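Local coordinates for protein pectate lyase 47 (Bacillus sp. TS-47, PDB 1VBL) that probably cleaves pectate by elimination, as a heat-stable, calcium-dependent lyase of polysaccharide lyase family 1 (EC 4.2.2.2), at residues I342-K347 against L380-E385; K1-E6 against S135-G140. One frame throughout, in Å; residues are numbered along the deposited sequence.

Contact 1 of 2, residues I342-K347 against L380-E385; sequences IKVWSK and LQLKKE
Leu380 and Leu382 set their branches against Val344 and Ile342 near the late end of the parallel beta-helix that marks polysaccharide lyase family 1. Strand 342-345 is an edge strand of a four-stranded parallel sheet, and its alternation turns Ile342 and Val344 to the same side, where branched aliphatic side chains suit a partly buried apolar seam. On Leu380, CB points toward the strand without touching it, and CG, carried anti to the backbone N (chi1 178°), is still 4.8 Å from Val344 CG1. The CD2 branch does the touching, 4.1 Å from Val344 CG1, with the two side chains crossing at about a right angle; CD1 makes no close contact with 342-347. Leu382, two residues on, meets Ile342 CG2 with its CD2 at 4.1 Å and, more loosely, Val344 CG2 at 4.5 Å. No hydrogen bond joins the segments, so shape and hydrophobicity carry the contact. Tyr374 of helix 370-377 touches both Val344 and Leu382, while Met352 and Val317 extend the apolar cluster around Ile342 and Leu382. Beyond the strand, Ser346 turns its OG to Glu350. The carbonyl Ser346 O lies just 3.1 Å from the methyl carbon Leu380 CD2.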
ATOM      1  N   ILE A 342       1.694  -6.303  17.535  1.00 13.33           N
ATOM      2  CA  ILE A 342       0.339  -5.791  17.373  1.00 14.71           C
ATOM      3  C   ILE A 342       0.266  -4.448  18.084  1.00 15.06           C
ATOM      4  O   ILE A 342       0.843  -4.272  19.151  1.00 15.26           O
ATOM      5  CB  ILE A 342      -0.720  -6.726  18.002  1.00 14.29           C
ATOM      6  CG1 ILE A 342      -0.772  -8.053  17.241  1.00 15.14           C
ATOM      7  CG2 ILE A 342      -2.094  -6.047  17.978  1.00 14.95           C
ATOM      8  CD1 ILE A 342      -1.776  -9.036  17.803  1.00 14.80           C
ATOM      9  N   LYS A 343      -0.421  -3.493  17.475  1.00 16.94           N
ATOM     10  CA  LYS A 343      -0.572  -2.177  18.076  1.00 18.44           C
ATOM     11  C   LYS A 343      -2.048  -1.839  17.947  1.00 18.67           C
ATOM     12  O   LYS A 343      -2.653  -2.086  16.906  1.00 17.82           O
ATOM     13  CB  LYS A 343       0.297  -1.155  17.338  1.00 21.81           C
ATOM     14  CG  LYS A 343       0.556   0.123  18.118  1.00 25.34           C
ATOM     15  CD  LYS A 343       1.756   0.870  17.548  1.00 29.62           C
ATOM     16  CE  LYS A 343       2.103   2.099  18.378  1.00 30.66           C
ATOM     17  NZ  LYS A 343       3.308   2.797  17.848  1.00 32.08           N
ATOM     18  N   VAL A 344      -2.638  -1.297  19.005  1.00 18.10           N
ATOM     19  CA  VAL A 344      -4.057  -0.969  18.974  1.00 19.00           C
ATOM     20  C   VAL A 344      -4.330   0.529  19.020  1.00 20.46           C
ATOM     21  O   VAL A 344      -3.749   1.253  19.827  1.00 20.66           O
ATOM     22  CB  VAL A 344      -4.803  -1.646  20.149  1.00 19.08           C
ATOM     23  CG1 VAL A 344      -6.295  -1.341  20.067  1.00 19.91           C
ATOM     24  CG2 VAL A 344      -4.563  -3.150  20.117  1.00 19.10           C
ATOM     25  N   TRP A 345      -5.217   0.983  18.139  1.00 19.87           N
ATOM     26  CA  TRP A 345      -5.594   2.390  18.075  1.00 21.15           C
ATOM     27  C   TRP A 345      -7.114   2.491  18.205  1.00 19.85           C
ATOM     28  O   TRP A 345      -7.829   2.572  17.205  1.00 17.10           O
ATOM     29  CB  TRP A 345      -5.160   3.012  16.743  1.00 25.99           C
ATOM     30  CG  TRP A 345      -3.754   2.689  16.314  1.00 32.10           C
ATOM     31  CD1 TRP A 345      -3.352   1.635  15.540  1.00 33.18           C
ATOM     32  CD2 TRP A 345      -2.572   3.435  16.620  1.00 34.35           C
ATOM     33  NE1 TRP A 345      -1.992   1.683  15.342  1.00 34.49           N
ATOM     34  CE2 TRP A 345      -1.488   2.776  15.995  1.00 35.90           C
ATOM     35  CE3 TRP A 345      -2.321   4.596  17.363  1.00 36.09           C
ATOM     36  CZ2 TRP A 345      -0.173   3.242  16.089  1.00 36.92           C
ATOM     37  CZ3 TRP A 345      -1.012   5.060  17.456  1.00 37.65           C
ATOM     38  CH2 TRP A 345       0.045   4.381  16.822  1.00 38.86           C
ATOM     39  N   SER A 346      -7.606   2.477  19.439  1.00 18.39           N
ATOM     40  CA  SER A 346      -9.040   2.565  19.690  1.00 19.04           C
ATOM     41  C   SER A 346      -9.304   2.918  21.148  1.00 18.07           C
ATOM     42  O   SER A 346      -8.386   2.936  21.961  1.00 17.54           O
ATOM     43  CB  SER A 346      -9.714   1.228  19.369  1.00 19.39           C
ATOM     44  OG  SER A 346     -11.105   1.278  19.637  1.00 20.37           O
ATOM     45  N   LYS A 347     -10.562   3.202  21.468  1.00 18.26           N
ATOM     46  CA  LYS A 347     -10.948   3.528  22.835  1.00 19.37           C
ATOM     47  C   LYS A 347     -11.775   2.392  23.416  1.00 20.74           C
ATOM     48  O   LYS A 347     -12.121   2.401  24.595  1.00 20.84           O
ATOM     49  CB  LYS A 347     -11.756   4.826  22.868  1.00 20.86           C
ATOM     50  CG  LYS A 347     -10.962   6.044  22.432  1.00 21.99           C
ATOM     51  CD  LYS A 347     -11.803   7.305  22.479  1.00 24.31           C
ATOM     52  CE  LYS A 347     -10.972   8.521  22.093  1.00 25.79           C
ATOM     53  NZ  LYS A 347     -11.766   9.778  22.163  1.00 29.43           N
ATOM     54  N   LEU A 380      -4.889  -0.985  27.233  1.00 18.62           N
ATOM     55  CA  LEU A 380      -6.138  -1.325  26.559  1.00 18.24           C
ATOM     56  C   LEU A 380      -6.034  -2.753  26.046  1.00 17.22           C
ATOM     57  O   LEU A 380      -5.160  -3.067  25.240  1.00 16.11           O
ATOM     58  CB  LEU A 380      -6.406  -0.371  25.391  1.00 18.77           C
ATOM     59  CG  LEU A 380      -7.675  -0.688  24.589  1.00 18.97           C
ATOM     60  CD1 LEU A 380      -8.883  -0.691  25.520  1.00 19.74           C
ATOM     61  CD2 LEU A 380      -7.857   0.331  23.481  1.00 19.88           C
ATOM     62  N   GLN A 381      -6.934  -3.611  26.514  1.00 16.62           N
ATOM     63  CA  GLN A 381      -6.934  -5.018  26.132  1.00 17.01           C
ATOM     64  C   GLN A 381      -7.614  -5.330  24.808  1.00 18.72           C
ATOM     65  O   GLN A 381      -8.503  -4.612  24.348  1.00 18.20           O
ATOM     66  CB  GLN A 381      -7.578  -5.852  27.239  1.00 17.84           C
ATOM     67  CG  GLN A 381      -6.848  -5.751  28.564  1.00 16.72           C
ATOM     68  CD  GLN A 381      -5.469  -6.367  28.507  1.00 17.90           C
ATOM     69  OE1 GLN A 381      -5.321  -7.593  28.527  1.00 16.50           O
ATOM     70  NE2 GLN A 381      -4.446  -5.522  28.425  1.00 16.66           N
ATOM     71  N   LEU A 382      -7.176  -6.426  24.204  1.00 20.18           N
ATOM     72  CA  LEU A 382      -7.707  -6.885  22.936  1.00 20.67           C
ATOM     73  C   LEU A 382      -8.393  -8.217  23.213  1.00 21.12           C
ATOM     74  O   LEU A 382      -7.817  -9.095  23.853  1.00 22.34           O
ATOM     75  CB  LEU A 382      -6.558  -7.070  21.942  1.00 21.66           C
ATOM     76  CG  LEU A 382      -6.873  -7.401  20.486  1.00 26.15           C
ATOM     77  CD1 LEU A 382      -7.773  -6.329  19.890  1.00 25.23           C
ATOM     78  CD2 LEU A 382      -5.562  -7.499  19.706  1.00 25.85           C
ATOM     79  N   LYS A 383      -9.625  -8.366  22.745  1.00 19.47           N
ATOM     80  CA  LYS A 383     -10.357  -9.604  22.967  1.00 21.13           C
ATOM     81  C   LYS A 383     -10.183 -10.565  21.799  1.00 19.53           C
ATOM     82  O   LYS A 383     -10.472 -10.218  20.655  1.00 18.49           O
ATOM     83  CB  LYS A 383     -11.845  -9.311  23.162  1.00 22.20           C
ATOM     84  CG  LYS A 383     -12.148  -8.435  24.366  1.00 28.41           C
ATOM     85  CD  LYS A 383     -13.648  -8.264  24.572  1.00 31.96           C
ATOM     86  CE  LYS A 383     -14.302  -7.557  23.396  1.00 34.46           C
ATOM     87  NZ  LYS A 383     -15.753  -7.312  23.638  1.00 36.48           N
ATOM     88  N   LYS A 384      -9.695 -11.768  22.081  1.00 18.78           N
ATOM     89  CA  LYS A 384      -9.531 -12.754  21.024  1.00 20.04           C
ATOM     90  C   LYS A 384     -10.823 -13.548  20.959  1.00 21.27           C
ATOM     91  O   LYS A 384     -11.159 -14.286  21.888  1.00 20.39           O
ATOM     92  CB  LYS A 384      -8.359 -13.701  21.303  1.00 20.50           C
ATOM     93  CG  LYS A 384      -8.271 -14.831  20.278  1.00 23.30           C
ATOM     94  CD  LYS A 384      -7.062 -15.736  20.471  1.00 23.63           C
ATOM     95  CE  LYS A 384      -5.774 -15.051  20.061  1.00 23.57           C
ATOM     96  NZ  LYS A 384      -4.659 -16.033  19.969  1.00 24.89           N
ATOM     97  N   GLU A 385     -11.554 -13.381  19.866  1.00 20.85           N
ATOM     98  CA  GLU A 385     -12.814 -14.082  19.696  1.00 22.68           C
ATOM     99  C   GLU A 385     -13.226 -14.061  18.231  1.00 21.93           C
ATOM    100  O   GLU A 385     -12.825 -13.179  17.472  1.00 21.89           O
ATOM    101  CB  GLU A 385     -13.903 -13.425  20.551  1.00 25.27           C
ATOM    102  CG  GLU A 385     -14.392 -12.089  20.016  1.00 29.73           C
ATOM    103  CD  GLU A 385     -15.520 -11.504  20.843  1.00 34.29           C
ATOM    104  OE1 GLU A 385     -16.429 -12.266  21.237  1.00 36.76           O
ATOM    105  OE2 GLU A 385     -15.508 -10.279  21.086  1.00 35.58           O
TER

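Contact 2 of 2, residues K1-E6 against S135-G140; sequences KELGHE and SIIGVG
Leu3 lays its CD2 branch against the CG2 methyl of Ile137, 3.4 Å away and slightly tighter than ordinary van der Waals contact, while Leu3 CG lies 3.5 Å from the same methyl. The leucine reaches across because its CG is anti to the backbone N (chi1 179°), and it meets the isoleucine at a slant. Ile137 belongs to strand 134-138, an early strand of the parallel beta-helix. There Ser135 and Ile137 face the N-terminal segment.

Residues 3-5 form a short 3-10 turn, held by the bonds from His5 N to Glu2 O and from Glu6 N to Leu3 O. The turn brings Gly4 CA to 4.1 Å from Ile137 CG1, the other branch of the isoleucine. Polar atoms meet beside this apolar patch through one water. It donates to Gly4 O at 2.6 Å and to Glu6 O at 2.7 Å, and accepts from Ser135 OG at 2.7 Å. Serine suits its place here, since its small hydroxyl gives to the water while also bonded to Gly24 N. Gly4 N is bonded to Tyr62 OH, and Glu6 forms a salt bridge with Arg161.

Gly4 O and Ser135 OG are 4.2 Å apart, so the water supplies the polar link between the segments; three bonds grip it, implying an ordered molecule that satisfies the carbonyls of Gly4 and Glu6 while the leucine-isoleucine pair supplies the apolar half of the contact.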
ATOM      1  N   LYS A   1      -4.279 -19.561 -22.317  1.00 50.62           N
ATOM      2  CA  LYS A   1      -4.490 -18.154 -22.768  1.00 50.35           C
ATOM      3  C   LYS A   1      -3.342 -17.258 -22.297  1.00 48.63           C
ATOM      4  O   LYS A   1      -2.355 -17.744 -21.742  1.00 49.92           O
ATOM      5  CB  LYS A   1      -5.822 -17.625 -22.225  1.00 51.72           C
ATOM      6  CG  LYS A   1      -7.028 -18.470 -22.618  1.00 52.86           C
ATOM      7  CD  LYS A   1      -8.310 -17.952 -21.979  1.00 54.24           C
ATOM      8  CE  LYS A   1      -9.487 -18.865 -22.288  1.00 54.86           C
ATOM      9  NZ  LYS A   1     -10.757 -18.396 -21.673  1.00 55.72           N
ATOM     10  N   GLU A   2      -3.480 -15.954 -22.520  1.00 45.29           N
ATOM     11  CA  GLU A   2      -2.456 -14.987 -22.126  1.00 40.76           C
ATOM     12  C   GLU A   2      -2.530 -14.683 -20.634  1.00 37.24           C
ATOM     13  O   GLU A   2      -3.536 -14.962 -19.983  1.00 35.25           O
ATOM     14  CB  GLU A   2      -2.640 -13.676 -22.887  1.00 41.65           C
ATOM     15  CG  GLU A   2      -2.793 -13.812 -24.383  1.00 42.63           C
ATOM     16  CD  GLU A   2      -2.970 -12.466 -25.050  1.00 42.96           C
ATOM     17  OE1 GLU A   2      -3.227 -12.433 -26.273  1.00 44.96           O
ATOM     18  OE2 GLU A   2      -2.847 -11.437 -24.349  1.00 41.13           O
ATOM     19  N   LEU A   3      -1.468 -14.090 -20.103  1.00 34.17           N
ATOM     20  CA  LEU A   3      -1.433 -13.741 -18.691  1.00 31.05           C
ATOM     21  C   LEU A   3      -2.528 -12.726 -18.383  1.00 29.09           C
ATOM     22  O   LEU A   3      -3.112 -12.740 -17.298  1.00 27.49           O
ATOM     23  CB  LEU A   3      -0.065 -13.164 -18.320  1.00 32.01           C
ATOM     24  CG  LEU A   3       0.111 -12.738 -16.862  1.00 33.57           C
ATOM     25  CD1 LEU A   3      -0.331 -13.860 -15.928  1.00 33.59           C
ATOM     26  CD2 LEU A   3       1.568 -12.370 -16.619  1.00 34.58           C
ATOM     27  N   GLY A   4      -2.808 -11.852 -19.348  1.00 26.03           N
ATOM     28  CA  GLY A   4      -3.838 -10.848 -19.161  1.00 26.51           C
ATOM     29  C   GLY A   4      -5.225 -11.461 -19.144  1.00 27.10           C
ATOM     30  O   GLY A   4      -6.201 -10.809 -18.770  1.00 26.32           O
ATOM     31  N   HIS A   5      -5.310 -12.722 -19.556  1.00 26.84           N
ATOM     32  CA  HIS A   5      -6.576 -13.443 -19.591  1.00 27.39           C
ATOM     33  C   HIS A   5      -6.891 -14.126 -18.261  1.00 25.49           C
ATOM     34  O   HIS A   5      -8.016 -14.565 -18.040  1.00 25.04           O
ATOM     35  CB  HIS A   5      -6.549 -14.490 -20.710  1.00 31.00           C
ATOM     36  CG  HIS A   5      -6.838 -13.932 -22.070  1.00 35.85           C
ATOM     37  ND1 HIS A   5      -6.361 -12.710 -22.491  1.00 38.15           N
ATOM     38  CD2 HIS A   5      -7.548 -14.436 -23.106  1.00 37.74           C
ATOM     39  CE1 HIS A   5      -6.767 -12.483 -23.729  1.00 39.13           C
ATOM     40  NE2 HIS A   5      -7.489 -13.516 -24.125  1.00 40.52           N
ATOM     41  N   GLU A   6      -5.897 -14.216 -17.383  1.00 22.96           N
ATOM     42  CA  GLU A   6      -6.080 -14.854 -16.082  1.00 22.66           C
ATOM     43  C   GLU A   6      -6.912 -14.007 -15.128  1.00 22.11           C
ATOM     44  O   GLU A   6      -6.764 -12.784 -15.072  1.00 21.09           O
ATOM     45  CB  GLU A   6      -4.723 -15.159 -15.446  1.00 23.53           C
ATOM     46  CG  GLU A   6      -4.059 -16.420 -15.979  1.00 28.27           C
ATOM     47  CD  GLU A   6      -2.681 -16.648 -15.388  1.00 30.08           C
ATOM     48  OE1 GLU A   6      -2.472 -16.288 -14.210  1.00 32.63           O
ATOM     49  OE2 GLU A   6      -1.808 -17.198 -16.096  1.00 33.66           O
ATOM     50  N   SER A 135      -7.086  -4.667 -16.555  1.00 14.19           N
ATOM     51  CA  SER A 135      -6.044  -5.567 -16.090  1.00 15.23           C
ATOM     52  C   SER A 135      -4.737  -4.930 -16.539  1.00 14.40           C
ATOM     53  O   SER A 135      -4.517  -4.734 -17.733  1.00 15.58           O
ATOM     54  CB  SER A 135      -6.173  -6.965 -16.712  1.00 16.53           C
ATOM     55  OG  SER A 135      -7.215  -7.716 -16.109  1.00 15.87           O
ATOM     56  N   ILE A 136      -3.895  -4.566 -15.579  1.00 13.04           N
ATOM     57  CA  ILE A 136      -2.595  -3.987 -15.886  1.00 12.91           C
ATOM     58  C   ILE A 136      -1.624  -5.076 -15.463  1.00 13.50           C
ATOM     59  O   ILE A 136      -1.509  -5.402 -14.275  1.00 12.00           O
ATOM     60  CB  ILE A 136      -2.348  -2.683 -15.098  1.00 13.55           C
ATOM     61  CG1 ILE A 136      -3.449  -1.670 -15.436  1.00 13.65           C
ATOM     62  CG2 ILE A 136      -0.979  -2.110 -15.456  1.00 13.48           C
ATOM     63  CD1 ILE A 136      -3.309  -0.322 -14.748  1.00 16.92           C
ATOM     64  N   ILE A 137      -0.945  -5.644 -16.454  1.00 13.19           N
ATOM     65  CA  ILE A 137      -0.034  -6.762 -16.240  1.00 14.03           C
ATOM     66  C   ILE A 137       1.378  -6.512 -16.742  1.00 14.39           C
ATOM     67  O   ILE A 137       1.578  -6.155 -17.902  1.00 15.15           O
ATOM     68  CB  ILE A 137      -0.570  -8.020 -16.968  1.00 15.08           C
ATOM     69  CG1 ILE A 137      -2.031  -8.272 -16.581  1.00 16.66           C
ATOM     70  CG2 ILE A 137       0.312  -9.218 -16.664  1.00 15.18           C
ATOM     71  CD1 ILE A 137      -2.268  -8.489 -15.105  1.00 18.28           C
ATOM     72  N   GLY A 138       2.359  -6.726 -15.869  1.00 13.89           N
ATOM     73  CA  GLY A 138       3.739  -6.529 -16.261  1.00 12.74           C
ATOM     74  C   GLY A 138       4.234  -7.665 -17.137  1.00 14.62           C
ATOM     75  O   GLY A 138       3.817  -8.817 -16.979  1.00 13.30           O
ATOM     76  N   VAL A 139       5.121  -7.341 -18.072  1.00 14.19           N
ATOM     77  CA  VAL A 139       5.684  -8.341 -18.970  1.00 16.15           C
ATOM     78  C   VAL A 139       6.999  -8.894 -18.427  1.00 16.42           C
ATOM     79  O   VAL A 139       7.875  -8.140 -18.004  1.00 16.22           O
ATOM     80  CB  VAL A 139       5.956  -7.745 -20.377  1.00 17.26           C
ATOM     81  CG1 VAL A 139       6.677  -8.765 -21.248  1.00 17.61           C
ATOM     82  CG2 VAL A 139       4.648  -7.321 -21.023  1.00 15.89           C
ATOM     83  N   GLY A 140       7.122 -10.217 -18.428  1.00 17.27           N
ATOM     84  CA  GLY A 140       8.346 -10.856 -17.977  1.00 16.82           C
ATOM     85  C   GLY A 140       8.796 -10.616 -16.547  1.00 17.25           C
ATOM     86  O   GLY A 140       7.987 -10.551 -15.624  1.00 17.19           O
TER
HETATM   87  O   HOH W   1      -6.783 -10.345 -16.284  1.00 24.50           O

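The two contacts belong to distant parts of the same beta-helix, on opposite sides of the chain's centre. Their own centres are 40 Å apart and their nearest atoms about 30 Å, so neither touches the other. Contact 2 ties the N-terminal segment to an early strand, and contact 1 packs the segment after helix 370-377 on a late one; along the chain, contact 2 closes before contact 1 opens. Both lie away from the calcium site, where Asp190, Asp229 and Asp233 bind the ion. Each reaches strands of the same coil, one near each end, and in sequence the three calcium-binding aspartates fall between them.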